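Local coordinates for protein N-acetylneuraminate epimerase (Escherichia coli, PDB 2UVK) that converts the alpha-anomer of N-acetylneuraminate (sialic acid) to the beta-anomer, speeding equilibration between the two, at residues G66-G72 and D87-P93; F157-E162 and Y270-Y276; D201-I206 and V219-T225. All coordinates share one frame; numbering follows the deposited sequence.

Contacts 1 and 3 are the same element in two blades of a six-bladed Kelch beta-propeller: each pairs the second and third strands of a four-stranded antiparallel sheet. Their centres lie about 24 Å apart. Contact 2 is of another kind, a surface meeting of two mostly non-regular segments at the ends of helices 146-157 and 266-271, with both segments of contact 3 between them along the chain. Its centre is about 37 Å from that of contact 1, across the chain's middle, and about 28 Å from that of contact 3. It comes nearest the predicted proton acceptor: the side chains of Phe157 and Glu209 are about 8 Å apart, against about 11 Å for Phe220 of contact 3.

Contact 1 of 3, residues G66-G72 and D87-P93; sequences GNLYVFG and DVHKYNP
Lys90 runs alongside Tyr69, the two side chains pointing the same way, with the lysine CD 3.6 Å from the phenol OH. The lysine chain folds about CG-CD and again about CD-CE (chi3 69°, chi4 73°), which brings NZ to a water. This water accepts from Lys90 NZ (2.6 Å) and donates to Asn67 OD1 (2.7 Å), joining two residues whose aliphatic parts also approach. On the same face Val88 serves two rings: its CG1 lies at the edge of Tyr69, 4.1 Å from CD1, while CG2 comes to 3.7 Å from CD1 of Phe71, beside which the valine lies. Phe173, from the next blade, meets the Phe71 ring edge-to-face.

On the other face Leu68 CD2 reaches Tyr91 CD2 at 4.0 Å, and the tyrosine ring leads away to Trp98 and, through its OH, Asn96. A second water sits in the plane of the His89 imidazole, 2.8 Å from ND1, and also neighbours Val70 O and Asp87 OD1; Arg56 forms a salt bridge with OD2 of that aspartate.

The strands are the middle pair of the Kelch 2 blade, with Leu68–Tyr91 and Val70–His89 as hydrogen-bonded pairs. Gly72 N adds a bond to Asp87 O. Aliphatic and ring carbons thus pack on both faces, while water carries the Lys90 ammonium to Asn67 and the Asp87 carboxylate, held by Arg56, probably steadies the polar cluster at His89.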
# COMPACT_ATOMS: atom_id res chain seq x y z
N GLY B 66 10.55 23.16 15.57
CA GLY B 66 11.97 23.18 15.90
C GLY B 66 12.82 21.96 15.57
O GLY B 66 14.01 21.93 15.86
N ASN B 67 12.22 20.94 14.95
CA ASN B 67 12.94 19.74 14.63
C ASN B 67 12.73 19.42 13.17
O ASN B 67 11.71 19.78 12.58
CB ASN B 67 12.45 18.58 15.47
CG ASN B 67 12.76 18.75 16.93
OD1 ASN B 67 13.92 18.64 17.33
ND2 ASN B 67 11.74 19.01 17.73
N LEU B 68 13.74 18.76 12.62
CA LEU B 68 13.75 18.36 11.20
C LEU B 68 13.38 16.88 11.09
O LEU B 68 14.02 16.02 11.71
CB LEU B 68 15.14 18.62 10.62
CG LEU B 68 15.45 18.05 9.23
CD1 LEU B 68 14.60 18.76 8.21
CD2 LEU B 68 16.94 18.21 8.94
N TYR B 69 12.35 16.60 10.30
CA TYR B 69 11.89 15.22 10.04
C TYR B 69 12.23 14.83 8.61
O TYR B 69 12.01 15.61 7.71
CB TYR B 69 10.38 15.11 10.25
CG TYR B 69 10.02 15.38 11.69
CD1 TYR B 69 9.96 14.37 12.62
CD2 TYR B 69 9.82 16.69 12.14
CE1 TYR B 69 9.71 14.63 13.99
CE2 TYR B 69 9.54 16.95 13.48
CZ TYR B 69 9.47 15.93 14.40
OH TYR B 69 9.20 16.20 15.75
N VAL B 70 12.74 13.61 8.43
CA VAL B 70 13.06 13.05 7.10
C VAL B 70 12.23 11.78 6.91
O VAL B 70 12.17 10.94 7.80
CB VAL B 70 14.57 12.74 6.94
CG1 VAL B 70 14.85 12.05 5.61
CG2 VAL B 70 15.39 14.04 7.06
N PHE B 71 11.59 11.70 5.75
CA PHE B 71 10.64 10.64 5.41
C PHE B 71 11.13 9.80 4.21
O PHE B 71 11.33 10.31 3.11
CB PHE B 71 9.28 11.25 5.05
CG PHE B 71 8.73 12.08 6.16
CD1 PHE B 71 7.91 11.52 7.12
CD2 PHE B 71 9.01 13.44 6.19
CE1 PHE B 71 7.41 12.32 8.17
CE2 PHE B 71 8.51 14.25 7.23
CZ PHE B 71 7.70 13.68 8.19
N GLY B 72 11.28 8.50 4.43
CA GLY B 72 11.47 7.56 3.35
C GLY B 72 12.68 7.74 2.47
O GLY B 72 13.79 8.02 2.96
N ASP B 87 10.15 4.93 6.66
CA ASP B 87 10.53 5.36 8.00
C ASP B 87 10.60 6.87 8.18
O ASP B 87 10.48 7.64 7.21
CB ASP B 87 11.85 4.70 8.43
CG ASP B 87 13.01 5.01 7.51
OD1 ASP B 87 12.84 5.81 6.54
OD2 ASP B 87 14.11 4.44 7.72
N VAL B 88 10.75 7.27 9.44
CA VAL B 88 10.90 8.68 9.80
C VAL B 88 12.10 8.82 10.75
O VAL B 88 12.23 8.05 11.71
CB VAL B 88 9.64 9.21 10.50
CG1 VAL B 88 9.73 10.73 10.76
CG2 VAL B 88 8.38 8.85 9.71
N HIS B 89 12.96 9.77 10.43
CA HIS B 89 14.06 10.17 11.31
C HIS B 89 13.83 11.60 11.75
O HIS B 89 13.27 12.39 11.03
CB HIS B 89 15.38 10.04 10.58
CG HIS B 89 15.86 8.62 10.43
ND1 HIS B 89 15.34 7.76 9.49
CD2 HIS B 89 16.83 7.93 11.08
CE1 HIS B 89 15.97 6.59 9.57
NE2 HIS B 89 16.88 6.68 10.53
N LYS B 90 14.29 11.91 12.97
CA LYS B 90 14.19 13.26 13.51
C LYS B 90 15.56 13.79 13.83
O LYS B 90 16.34 13.12 14.50
CB LYS B 90 13.34 13.24 14.78
CG LYS B 90 13.22 14.59 15.48
CD LYS B 90 12.24 14.53 16.63
CE LYS B 90 12.74 13.69 17.79
NZ LYS B 90 13.83 14.35 18.57
N TYR B 91 15.84 15.00 13.36
CA TYR B 91 17.10 15.69 13.68
C TYR B 91 16.80 16.88 14.57
O TYR B 91 15.95 17.71 14.26
CB TYR B 91 17.77 16.18 12.41
CG TYR B 91 18.98 17.07 12.64
CD1 TYR B 91 20.21 16.53 13.00
CD2 TYR B 91 18.89 18.45 12.48
CE1 TYR B 91 21.32 17.33 13.18
CE2 TYR B 91 20.01 19.26 12.69
CZ TYR B 91 21.20 18.69 13.02
OH TYR B 91 22.30 19.48 13.23
N ASN B 92 17.50 16.92 15.71
CA ASN B 92 17.39 18.03 16.67
C ASN B 92 18.56 18.99 16.44
O ASN B 92 19.72 18.65 16.67
CB ASN B 92 17.37 17.46 18.09
CG ASN B 92 17.26 18.54 19.16
OD1 ASN B 92 17.29 19.73 18.86
ND2 ASN B 92 17.10 18.12 20.41
N PRO B 93 18.28 20.17 15.90
CA PRO B 93 19.38 21.10 15.62
C PRO B 93 20.09 21.63 16.87
O PRO B 93 21.27 21.99 16.79
CB PRO B 93 18.73 22.22 14.81
CG PRO B 93 17.26 22.01 14.87
CD PRO B 93 16.96 20.70 15.50
O HOH W 1 13.85 16.85 19.39
O HOH W 2 14.93 21.13 18.87
O HOH W 3 13.61 8.40 7.36

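Contact 2 of 3, residues F157-E162 and Y270-Y276; sequences FDKKAE and YQNGKNY
Asn275 holds CG anti to its carbonyl carbon (chi1 -76°), which sets the amide against Asp158 and Lys159 O; Tyr270, with CG anti to the backbone N (chi1 -168°), sends its hydroxyl across to Ala161. Asn275 ND2 donates to Asp158 OD1 at 3.2 Å in a bent bond from above the carboxylate plane. Ala161 N donates to Tyr270 OH in a shorter, straighter hydrogen bond (2.8 Å). A water joins this hydroxyl (2.6 Å) to Glu162 OE2. Another accepts from Lys160 NZ and donates to Asn275 OD1 (2.7 Å) and Tyr270 O.

Phe157 and Tyr276 form an offset stack, centroids 4.8 Å apart and planes at 14°, with Phe157 CB over the tyrosine face. A Schellman motif at Gly273 ends helix 266-271 (Kelch 6), which the contact joins to the loop after helix 146-157 (Kelch 4), Phe157 near the predicted proton acceptor Glu209. Lys211 NZ donates to Phe157 O, Lys159 O and Asn275 O, tying both segments to the propeller. With an alanine at Asn275, Asp158 OD1 would probably lose its amide donor and the water on Lys160 NZ one acceptor. The Asn275 amide and Tyr270 hydroxyl, each with two partners, probably fix the two loops together.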
# COMPACT_ATOMS: atom_id res chain seq x y z
N PHE B 157 7.29 -2.82 -17.65
CA PHE B 157 6.89 -1.60 -18.34
C PHE B 157 5.58 -1.73 -19.14
O PHE B 157 4.97 -0.72 -19.46
CB PHE B 157 8.02 -1.09 -19.23
CG PHE B 157 9.19 -0.58 -18.46
CD1 PHE B 157 9.10 0.62 -17.79
CD2 PHE B 157 10.38 -1.28 -18.41
CE1 PHE B 157 10.18 1.12 -17.07
CE2 PHE B 157 11.45 -0.79 -17.67
CZ PHE B 157 11.34 0.42 -17.01
N ASP B 158 5.13 -2.96 -19.38
CA ASP B 158 3.93 -3.19 -20.20
C ASP B 158 2.70 -3.30 -19.31
O ASP B 158 2.07 -4.37 -19.18
CB ASP B 158 4.08 -4.46 -21.04
CG ASP B 158 2.94 -4.64 -22.03
OD1 ASP B 158 2.25 -3.64 -22.33
OD2 ASP B 158 2.74 -5.79 -22.49
N LYS B 159 2.37 -2.20 -18.65
CA LYS B 159 1.19 -2.15 -17.79
C LYS B 159 0.54 -0.80 -17.94
O LYS B 159 1.21 0.19 -18.27
CB LYS B 159 1.59 -2.34 -16.32
CG LYS B 159 2.44 -3.53 -16.00
CD LYS B 159 2.64 -3.67 -14.47
CE LYS B 159 3.51 -4.87 -14.11
NZ LYS B 159 2.98 -6.14 -14.66
N LYS B 160 -0.76 -0.72 -17.66
CA LYS B 160 -1.42 0.57 -17.59
C LYS B 160 -0.98 1.30 -16.32
O LYS B 160 -0.54 0.65 -15.38
CB LYS B 160 -2.94 0.41 -17.59
CG LYS B 160 -3.52 -0.08 -18.95
CD LYS B 160 -3.40 1.01 -20.03
CE LYS B 160 -4.16 0.70 -21.33
NZ LYS B 160 -4.27 1.90 -22.27
N ALA B 161 -1.14 2.61 -16.31
CA ALA B 161 -0.69 3.43 -15.17
C ALA B 161 -1.29 2.96 -13.84
O ALA B 161 -0.58 2.85 -12.83
CB ALA B 161 -1.00 4.90 -15.42
N GLU B 162 -2.57 2.62 -13.82
CA GLU B 162 -3.22 2.16 -12.59
C GLU B 162 -2.57 0.92 -11.98
O GLU B 162 -2.70 0.70 -10.78
CB GLU B 162 -4.71 1.81 -12.79
CG GLU B 162 -5.55 2.72 -13.62
CD GLU B 162 -5.45 2.37 -15.09
OE1 GLU B 162 -6.16 1.44 -15.62
OE2 GLU B 162 -4.63 3.01 -15.72
N TYR B 270 1.36 6.83 -25.00
CA TYR B 270 0.43 6.19 -24.10
C TYR B 270 -1.04 6.33 -24.56
O TYR B 270 -1.80 5.37 -24.48
CB TYR B 270 0.61 6.72 -22.67
CG TYR B 270 -0.11 5.91 -21.61
CD1 TYR B 270 0.40 4.70 -21.15
CD2 TYR B 270 -1.32 6.35 -21.08
CE1 TYR B 270 -0.26 3.96 -20.19
CE2 TYR B 270 -1.97 5.62 -20.11
CZ TYR B 270 -1.43 4.43 -19.66
OH TYR B 270 -2.07 3.69 -18.69
N GLN B 271 -1.42 7.54 -24.99
CA GLN B 271 -2.77 7.81 -25.49
C GLN B 271 -3.06 6.92 -26.69
O GLN B 271 -4.21 6.52 -26.91
CB GLN B 271 -2.94 9.29 -25.86
CG GLN B 271 -3.12 10.21 -24.65
CD GLN B 271 -3.09 11.69 -25.00
OE1 GLN B 271 -2.45 12.11 -25.97
NE2 GLN B 271 -3.77 12.50 -24.19
N ASN B 272 -2.02 6.58 -27.44
CA ASN B 272 -2.14 5.67 -28.58
C ASN B 272 -2.03 4.18 -28.24
O ASN B 272 -1.96 3.35 -29.14
CB ASN B 272 -1.11 6.06 -29.66
CG ASN B 272 -1.41 7.41 -30.31
OD1 ASN B 272 -2.53 7.93 -30.23
ND2 ASN B 272 -0.40 7.98 -30.95
N GLY B 273 -2.03 3.82 -26.96
CA GLY B 273 -2.07 2.40 -26.57
C GLY B 273 -0.74 1.69 -26.36
O GLY B 273 -0.72 0.48 -26.15
N LYS B 274 0.37 2.43 -26.40
CA LYS B 274 1.69 1.88 -26.10
C LYS B 274 1.99 2.07 -24.61
O LYS B 274 2.36 3.16 -24.21
CB LYS B 274 2.77 2.58 -26.92
CG LYS B 274 4.03 1.75 -27.07
N ASN B 275 1.81 1.02 -23.83
CA ASN B 275 1.99 1.13 -22.36
C ASN B 275 3.39 1.56 -22.01
O ASN B 275 3.58 2.32 -21.06
CB ASN B 275 1.69 -0.19 -21.68
CG ASN B 275 0.21 -0.49 -21.59
OD1 ASN B 275 -0.62 0.40 -21.75
ND2 ASN B 275 -0.12 -1.73 -21.28
N TYR B 276 4.37 1.05 -22.74
CA TYR B 276 5.78 1.39 -22.54
C TYR B 276 6.02 2.69 -23.32
O TYR B 276 6.53 2.70 -24.45
CB TYR B 276 6.65 0.23 -23.01
CG TYR B 276 8.14 0.29 -22.72
CD1 TYR B 276 8.95 -0.82 -22.97
CD2 TYR B 276 8.76 1.42 -22.20
CE1 TYR B 276 10.30 -0.80 -22.74
CE2 TYR B 276 10.13 1.44 -21.96
CZ TYR B 276 10.89 0.32 -22.23
OH TYR B 276 12.26 0.33 -21.99
O HOH W 4 1.23 -1.51 -24.70
O HOH W 5 -1.76 2.45 -23.12
O HOH W 6 -4.46 4.37 -17.90

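Contact 3 of 3, residues D201-I206 and V219-T225; sequences DKTWLI and VFELDFT
Leu205, Asp201 and Lys202 bury most surface where the two middle strands of the Kelch 5 propeller blade pair antiparallel. Leu205 exchanges both backbone hydrogen bonds with Phe220, and its CD1 meets Leu222 CD1 at 3.7 Å, crossing that side chain obliquely. Val113 and Val196 also touch Leu205, so its surroundings are apolar.

At the far end Asp201 O accepts from Phe224 N (2.8 Å), nearly along the C=O axis, and lies in the plane of the Phe224 ring at its edge. The Asp201 CB rests against Thr225 CG2, 3.7 Å away. His117 stacks on the Phe224 ring.

Lys202 is on the other face. Its bend at chi2 (-61°) swings the chain alongside Asp223, CE coming within 3.6 Å of OD1, while CB sits over one face of Trp204. Its NZ is 4.4 Å from both Glu221 OE1 and Asp223 OD2, too far for a salt bridge; one water accepts from NZ and donates to both carboxylates. Trp204 NE1 donates a bent hydrogen bond to the anti lone pair of Glu221 OE2 (3.2 Å), off the indole plane. Asp223 OD1, met nearly end-on, accepts from Thr225 N at 2.9 Å and closes an Asx turn.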
# COMPACT_ATOMS: atom_id res chain seq x y z
N ASP B 201 -4.06 27.48 3.67
CA ASP B 201 -5.02 26.38 3.53
C ASP B 201 -5.08 25.82 2.12
O ASP B 201 -5.99 25.05 1.80
CB ASP B 201 -6.42 26.85 4.00
CG ASP B 201 -6.58 26.84 5.50
OD1 ASP B 201 -5.78 26.20 6.21
OD2 ASP B 201 -7.52 27.52 6.01
N LYS B 202 -4.09 26.16 1.28
CA LYS B 202 -3.99 25.60 -0.08
C LYS B 202 -2.66 24.87 -0.28
O LYS B 202 -1.63 25.35 0.16
CB LYS B 202 -4.08 26.68 -1.13
CG LYS B 202 -5.39 27.47 -1.10
CD LYS B 202 -6.62 26.62 -1.34
CE LYS B 202 -7.89 27.48 -1.41
NZ LYS B 202 -7.86 28.36 -2.60
N THR B 203 -2.73 23.72 -0.95
CA THR B 203 -1.52 23.03 -1.42
C THR B 203 -1.73 22.63 -2.88
O THR B 203 -2.82 22.22 -3.27
CB THR B 203 -1.28 21.80 -0.57
OG1 THR B 203 -1.02 22.22 0.77
CG2 THR B 203 -0.10 20.95 -1.15
N TRP B 204 -0.66 22.74 -3.66
CA TRP B 204 -0.66 22.40 -5.07
C TRP B 204 0.33 21.27 -5.35
O TRP B 204 1.42 21.28 -4.79
CB TRP B 204 -0.28 23.64 -5.89
CG TRP B 204 -1.24 24.78 -5.70
CD1 TRP B 204 -2.37 24.98 -6.42
CD2 TRP B 204 -1.15 25.86 -4.76
NE1 TRP B 204 -3.00 26.11 -5.98
CE2 TRP B 204 -2.29 26.67 -4.95
CE3 TRP B 204 -0.25 26.21 -3.75
CZ2 TRP B 204 -2.52 27.83 -4.20
CZ3 TRP B 204 -0.48 27.37 -3.01
CH2 TRP B 204 -1.62 28.15 -3.23
N LEU B 205 -0.08 20.32 -6.19
CA LEU B 205 0.72 19.14 -6.63
C LEU B 205 0.88 19.25 -8.13
O LEU B 205 -0.10 19.14 -8.87
CB LEU B 205 0.01 17.84 -6.27
CG LEU B 205 -0.42 17.64 -4.82
CD1 LEU B 205 -1.20 16.32 -4.67
CD2 LEU B 205 0.78 17.66 -3.89
N ILE B 206 2.10 19.50 -8.61
CA ILE B 206 2.35 19.85 -9.99
C ILE B 206 3.10 18.75 -10.74
O ILE B 206 4.23 18.40 -10.39
CB ILE B 206 3.11 21.20 -10.14
CG1 ILE B 206 2.43 22.32 -9.32
CG2 ILE B 206 3.24 21.56 -11.59
CD1 ILE B 206 3.25 23.58 -9.16
N VAL B 219 -2.15 19.61 -12.62
CA VAL B 219 -1.92 20.41 -11.45
C VAL B 219 -3.13 20.21 -10.57
O VAL B 219 -4.25 20.52 -10.98
CB VAL B 219 -1.81 21.90 -11.75
CG1 VAL B 219 -1.66 22.72 -10.48
CG2 VAL B 219 -0.69 22.12 -12.75
N PHE B 220 -2.94 19.66 -9.38
CA PHE B 220 -4.01 19.46 -8.43
C PHE B 220 -3.91 20.45 -7.29
O PHE B 220 -2.84 20.75 -6.81
CB PHE B 220 -3.98 18.05 -7.87
CG PHE B 220 -4.02 16.99 -8.93
CD1 PHE B 220 -5.21 16.67 -9.55
CD2 PHE B 220 -2.87 16.29 -9.29
CE1 PHE B 220 -5.26 15.71 -10.51
CE2 PHE B 220 -2.91 15.30 -10.24
CZ PHE B 220 -4.11 15.00 -10.86
N GLU B 221 -5.07 20.94 -6.84
CA GLU B 221 -5.16 21.80 -5.71
C GLU B 221 -5.91 21.09 -4.60
O GLU B 221 -7.03 20.57 -4.79
CB GLU B 221 -5.92 23.07 -6.12
CG GLU B 221 -6.01 24.11 -5.08
CD GLU B 221 -6.80 25.26 -5.61
OE1 GLU B 221 -8.06 25.13 -5.58
OE2 GLU B 221 -6.16 26.21 -6.14
N LEU B 222 -5.31 21.09 -3.43
CA LEU B 222 -5.95 20.63 -2.22
C LEU B 222 -6.39 21.87 -1.47
O LEU B 222 -5.57 22.69 -1.13
CB LEU B 222 -4.99 19.80 -1.34
CG LEU B 222 -4.63 18.39 -1.83
CD1 LEU B 222 -3.98 18.36 -3.23
CD2 LEU B 222 -3.71 17.70 -0.81
N ASP B 223 -7.69 21.96 -1.22
CA ASP B 223 -8.31 23.11 -0.57
C ASP B 223 -8.78 22.70 0.84
O ASP B 223 -9.76 21.97 0.99
CB ASP B 223 -9.44 23.56 -1.46
CG ASP B 223 -10.17 24.78 -0.91
OD1 ASP B 223 -9.97 25.14 0.27
OD2 ASP B 223 -10.97 25.38 -1.67
N PHE B 224 -8.06 23.16 1.84
CA PHE B 224 -8.36 22.88 3.24
C PHE B 224 -9.18 24.01 3.90
O PHE B 224 -9.26 24.03 5.12
CB PHE B 224 -7.06 22.76 4.06
CG PHE B 224 -6.20 21.54 3.73
CD1 PHE B 224 -6.31 20.40 4.50
CD2 PHE B 224 -5.25 21.57 2.72
CE1 PHE B 224 -5.51 19.29 4.24
CE2 PHE B 224 -4.43 20.45 2.47
CZ PHE B 224 -4.59 19.34 3.23
N THR B 225 -9.77 24.91 3.12
CA THR B 225 -10.44 26.11 3.68
C THR B 225 -11.75 25.79 4.38
O THR B 225 -12.19 26.54 5.26
CB THR B 225 -10.71 27.18 2.61
OG1 THR B 225 -11.52 26.64 1.56
CG2 THR B 225 -9.42 27.72 2.02
O HOH W 7 -9.81 26.66 -3.94